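Local coordinates for protein putative decarboxylase involved in desferrioxamine biosynthesis (Erwinia amylovora, PDB 5O5C) that probably decarboxylates lysine with pyridoxal 5'-phosphate as cofactor, supplying cadaverine for biosynthesis of the siderophore desferrioxamine, at residues I234-D239 and K250-R255; Q416-H421 and D496-I501. All coordinates share one frame; numbering follows the deposited sequence.

Interaction 1. Residues I234-D239 and K250-R255; sequences IPVDYD and KQEVQR
I234 sets its branch methyl CG2 anti to the backbone N and turned to the helix, where it meets the bent side chain of E252. The glutamate departs from a staggered chi1 (-107°) and then kinks at chi2 (82°), a path that lays its CG against the isoleucine and carries the carboxylate along the strand instead of straight out from the helix. CG2 of I234 lies 3.3 Å from CG of E252, shorter than an ordinary carbon-carbon van der Waals contact, and the unusual chi1 is consistent with crowding here. CB of E252 stands further back, 4.2 Å from the same methyl. Beyond this aliphatic touch the carboxylate passes beside P235 and V236: OE2 of E252 is 3.9 Å from O of P235, and OE1 is 4.4 Å from CG1 of V236. OE2 and the carbonyl oxygen are both acceptors, so no bond joins them and the pair probably contributes no attraction.

The strand 233-236 and the helix 246-258 form the first half of a beta-alpha-beta crossover in the seven-stranded sheet of the large domain of the fold type I PLP enzymes. Their local axes run nearly antiparallel, at 155° and 9.3 Å apart. The crossover leads to strand 262-269, two places into the sheet, and so passes over strand 207-212, whose F210 is touched by I234, E252 and V253. Backbone hydrogen bonds join I234 to V209 and T211, and V236 to T211 and K213. V236 is buried and also packs on C248 and L249, earlier on the helix, while V253 is packed against L287 and H291.

Interaction 2. Residues Q416-H421 and D496-I501; sequences QLLNAH and DVIALI
Two helices of the C-terminal part of the chain, 397-420 and 491-510, meet here through I498, which reaches across to L417, L418 and H421. The isoleucine does most of the touching: with CG1 beside the backbone N (chi1 -64°) and chi2 extended at 173°, its long branch stretches toward the other helix and puts CD1 in front. That methyl lies 3.5 Å from CD2 of L418 and 3.8 Å from CB of L417. It therefore rests between consecutive leucines, on the delta methyl of one and close to the backbone of the other. CG1 of I498 also stays near CD2 of L418, at 3.6 Å, so the two apolar chains overlap obliquely over more than their last atoms. The shorter branch of I498, its CG2, turns to H421 and comes within 4.3 Å of ring atom CD2, approaching the imidazole at a slant.

Both helices also pack on the four-stranded antiparallel sheet 424-426, 434-439, 477-483 and 470-474, and the whole resembles the small C-terminal domain of fold type I PLP decarboxylases. L418, which I498 touches, is itself packed on the sheet, buried against I424 and V426 on one edge strand and against Q435 and F437 on the next, while I501 touches F437 from the second helix. H421 lies in the link leading to strand 424-426; its ND1 is hydrogen-bonded to N of A423, which helps to fix the ring's rotation, and the ring also touches V502 and R506 further along helix 491-510.

Both segments of interaction 1 precede those of interaction 2 in the sequence. The two contacts are well separated, with centres 36 Å apart and nearest atoms about 16 Å from each other. They share neither helix nor sheet: the 234-239 and 250-255 pair sits at the edge strand of the seven-stranded, mostly parallel sheet of the large domain, whereas the 416-421 and 496-501 pair covers the smaller antiparallel sheet of the probable C-terminal domain. Each thus packs helix and sheet within its own part of the fold. Interaction 1 joins elements close in sequence; interaction 2 brings together helices with 74 residues between its segments. Both lie away from the PLP pocket, and no other protein chain of the two-chain assembly touches their segments.

Interaction 1. Residues I234-D239 and K250-R255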
# COMPACT_ATOMS: atom_id res chain seq x y z
N ILE B 234 -5.02 -13.81 22.79
CA ILE B 234 -4.47 -14.79 23.74
C ILE B 234 -3.30 -15.55 23.06
O ILE B 234 -3.51 -16.31 22.09
CB ILE B 234 -5.56 -15.75 24.28
CG1 ILE B 234 -6.65 -14.94 25.02
CG2 ILE B 234 -4.97 -16.71 25.28
CD1 ILE B 234 -7.93 -15.70 25.33
N PRO B 235 -2.06 -15.29 23.51
CA PRO B 235 -0.89 -16.01 22.98
C PRO B 235 -0.86 -17.45 23.47
O PRO B 235 -1.03 -17.69 24.66
CB PRO B 235 0.32 -15.22 23.53
CG PRO B 235 -0.24 -13.94 24.05
CD PRO B 235 -1.68 -14.16 24.36
N VAL B 236 -0.62 -18.38 22.55
CA VAL B 236 -0.65 -19.79 22.79
C VAL B 236 0.76 -20.35 22.66
O VAL B 236 1.49 -20.05 21.69
CB VAL B 236 -1.56 -20.46 21.73
CG1 VAL B 236 -1.65 -21.97 21.95
CG2 VAL B 236 -2.95 -19.79 21.73
N ASP B 237 1.14 -21.19 23.62
CA ASP B 237 2.50 -21.71 23.70
C ASP B 237 2.81 -22.47 22.44
O ASP B 237 1.92 -22.91 21.73
CB ASP B 237 2.66 -22.62 24.94
CG ASP B 237 4.11 -22.87 25.31
OD1 ASP B 237 5.03 -22.25 24.73
OD2 ASP B 237 4.33 -23.70 26.22
N TYR B 238 4.08 -22.57 22.13
CA TYR B 238 4.54 -23.36 21.00
C TYR B 238 5.21 -24.67 21.44
O TYR B 238 5.63 -24.80 22.59
CB TYR B 238 5.48 -22.54 20.13
CG TYR B 238 6.57 -21.83 20.89
CD1 TYR B 238 6.34 -20.59 21.43
CD2 TYR B 238 7.83 -22.42 21.09
CE1 TYR B 238 7.30 -19.93 22.12
CE2 TYR B 238 8.80 -21.75 21.80
CZ TYR B 238 8.51 -20.50 22.32
OH TYR B 238 9.43 -19.75 23.01
N ASP B 239 5.25 -25.62 20.51
CA ASP B 239 6.01 -26.88 20.53
C ASP B 239 7.48 -26.73 20.74
O ASP B 239 8.02 -25.69 20.55
CB ASP B 239 5.93 -27.58 19.12
CG ASP B 239 4.69 -28.35 18.91
OD1 ASP B 239 3.91 -28.43 19.86
OD2 ASP B 239 4.51 -28.88 17.80
N LYS B 250 -6.44 -25.68 23.06
CA LYS B 250 -7.64 -26.29 23.69
C LYS B 250 -7.75 -25.69 25.09
O LYS B 250 -8.74 -25.00 25.43
CB LYS B 250 -7.49 -27.84 23.69
CG LYS B 250 -8.75 -28.68 23.89
CD LYS B 250 -8.58 -30.13 23.39
CE LYS B 250 -7.44 -30.87 24.10
NZ LYS B 250 -7.37 -32.33 23.76
N GLN B 251 -6.67 -25.81 25.85
CA GLN B 251 -6.58 -25.24 27.20
C GLN B 251 -6.89 -23.74 27.26
O GLN B 251 -7.58 -23.25 28.16
CB GLN B 251 -5.19 -25.51 27.81
CG GLN B 251 -4.99 -26.97 28.16
CD GLN B 251 -5.87 -27.41 29.33
OE1 GLN B 251 -6.96 -27.97 29.14
NE2 GLN B 251 -5.42 -27.13 30.53
N GLU B 252 -6.37 -23.00 26.29
CA GLU B 252 -6.67 -21.55 26.25
C GLU B 252 -8.11 -21.23 25.95
O GLU B 252 -8.67 -20.33 26.54
CB GLU B 252 -5.77 -20.80 25.27
CG GLU B 252 -4.73 -19.95 25.96
CD GLU B 252 -3.53 -20.72 26.40
OE1 GLU B 252 -3.40 -21.87 25.94
OE2 GLU B 252 -2.71 -20.15 27.16
N VAL B 253 -8.70 -21.96 25.01
CA VAL B 253 -10.09 -21.76 24.65
C VAL B 253 -11.01 -22.05 25.84
O VAL B 253 -11.97 -21.31 26.06
CB VAL B 253 -10.48 -22.59 23.42
CG1 VAL B 253 -11.98 -22.61 23.21
CG2 VAL B 253 -9.79 -22.05 22.17
N GLN B 254 -10.69 -23.12 26.60
CA GLN B 254 -11.46 -23.57 27.77
C GLN B 254 -11.28 -22.63 28.98
O GLN B 254 -12.26 -22.38 29.71
CB GLN B 254 -11.03 -24.98 28.21
CG GLN B 254 -11.15 -26.10 27.18
CD GLN B 254 -12.52 -26.20 26.54
OE1 GLN B 254 -13.52 -26.32 27.24
NE2 GLN B 254 -12.56 -26.14 25.21
N ARG B 255 -10.06 -22.15 29.23
CA ARG B 255 -9.84 -21.12 30.27
C ARG B 255 -10.59 -19.86 29.94
O ARG B 255 -11.12 -19.19 30.81
CB ARG B 255 -8.37 -20.77 30.46
CG ARG B 255 -7.68 -21.56 31.55
CD ARG B 255 -6.16 -21.43 31.47
NE ARG B 255 -5.47 -22.62 31.97
CZ ARG B 255 -4.14 -22.76 32.03
NH1 ARG B 255 -3.32 -21.79 31.62
NH2 ARG B 255 -3.62 -23.89 32.51

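Interaction 2. Residues Q416-H421 and D496-I501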
# COMPACT_ATOMS: atom_id res chain seq x y z
N GLN B 416 22.87 -28.28 8.77
CA GLN B 416 23.95 -29.22 8.93
C GLN B 416 25.24 -28.52 9.32
O GLN B 416 25.83 -28.91 10.33
CB GLN B 416 24.14 -30.11 7.69
CG GLN B 416 23.02 -31.11 7.52
CD GLN B 416 23.21 -32.02 6.31
OE1 GLN B 416 23.68 -31.59 5.25
NE2 GLN B 416 22.84 -33.29 6.47
N LEU B 417 25.64 -27.48 8.61
CA LEU B 417 26.91 -26.78 8.90
C LEU B 417 26.97 -26.05 10.23
O LEU B 417 28.05 -25.93 10.82
CB LEU B 417 27.21 -25.72 7.85
CG LEU B 417 27.39 -26.09 6.41
CD1 LEU B 417 27.34 -24.82 5.58
CD2 LEU B 417 28.69 -26.85 6.23
N LEU B 418 25.83 -25.50 10.65
CA LEU B 418 25.69 -24.82 11.92
C LEU B 418 25.79 -25.81 13.09
O LEU B 418 26.51 -25.54 14.07
CB LEU B 418 24.36 -24.04 12.01
CG LEU B 418 24.22 -22.82 11.07
CD1 LEU B 418 22.83 -22.27 11.14
CD2 LEU B 418 25.19 -21.71 11.37
N ASN B 419 25.08 -26.94 12.97
CA ASN B 419 25.02 -27.96 14.01
C ASN B 419 26.39 -28.61 14.18
O ASN B 419 26.91 -28.68 15.28
CB ASN B 419 23.95 -29.01 13.68
CG ASN B 419 23.58 -29.87 14.87
OD1 ASN B 419 23.44 -29.38 16.01
ND2 ASN B 419 23.40 -31.17 14.63
N ALA B 420 26.98 -29.04 13.08
CA ALA B 420 28.37 -29.47 13.02
C ALA B 420 29.33 -28.60 13.88
O ALA B 420 30.25 -29.13 14.52
CB ALA B 420 28.82 -29.50 11.56
N HIS B 421 29.13 -27.28 13.92
CA HIS B 421 30.03 -26.41 14.68
C HIS B 421 29.83 -26.47 16.22
O HIS B 421 28.74 -26.16 16.67
CB HIS B 421 29.92 -24.97 14.16
CG HIS B 421 31.15 -24.17 14.39
ND1 HIS B 421 31.62 -23.90 15.65
CD2 HIS B 421 32.00 -23.55 13.53
CE1 HIS B 421 32.72 -23.18 15.57
NE2 HIS B 421 32.97 -22.94 14.30
N ASP B 496 31.28 -19.16 4.64
CA ASP B 496 31.91 -17.86 4.86
C ASP B 496 31.29 -17.10 6.03
O ASP B 496 32.02 -16.57 6.92
CB ASP B 496 31.85 -17.01 3.56
CG ASP B 496 32.86 -17.46 2.51
OD1 ASP B 496 33.71 -18.32 2.79
OD2 ASP B 496 32.84 -16.94 1.38
N VAL B 497 29.94 -17.07 6.06
CA VAL B 497 29.19 -16.18 6.97
C VAL B 497 29.28 -16.78 8.38
O VAL B 497 29.57 -16.08 9.36
CB VAL B 497 27.72 -15.95 6.51
CG1 VAL B 497 27.00 -14.96 7.41
CG2 VAL B 497 27.66 -15.40 5.10
N ILE B 498 29.13 -18.08 8.46
CA ILE B 498 29.41 -18.79 9.69
C ILE B 498 30.78 -18.43 10.26
O ILE B 498 30.87 -18.22 11.44
CB ILE B 498 29.31 -20.31 9.55
CG1 ILE B 498 27.87 -20.67 9.22
CG2 ILE B 498 29.76 -20.98 10.84
CD1 ILE B 498 27.67 -22.13 8.87
N ALA B 499 31.81 -18.32 9.41
CA ALA B 499 33.18 -18.03 9.87
C ALA B 499 33.32 -16.61 10.40
O ALA B 499 34.05 -16.34 11.37
CB ALA B 499 34.19 -18.26 8.76
N LEU B 500 32.62 -15.70 9.72
CA LEU B 500 32.46 -14.33 10.16
C LEU B 500 31.76 -14.23 11.52
O LEU B 500 32.22 -13.55 12.43
CB LEU B 500 31.65 -13.58 9.10
CG LEU B 500 31.91 -12.10 8.93
CD1 LEU B 500 33.38 -11.85 8.65
CD2 LEU B 500 31.03 -11.59 7.80
N ILE B 501 30.66 -14.93 11.66
CA ILE B 501 29.98 -15.00 12.94
C ILE B 501 30.92 -15.48 14.05
O ILE B 501 31.00 -14.83 15.10
CB ILE B 501 28.76 -15.91 12.83
CG1 ILE B 501 27.66 -15.20 12.01
CG2 ILE B 501 28.18 -16.28 14.17
CD1 ILE B 501 26.65 -16.19 11.51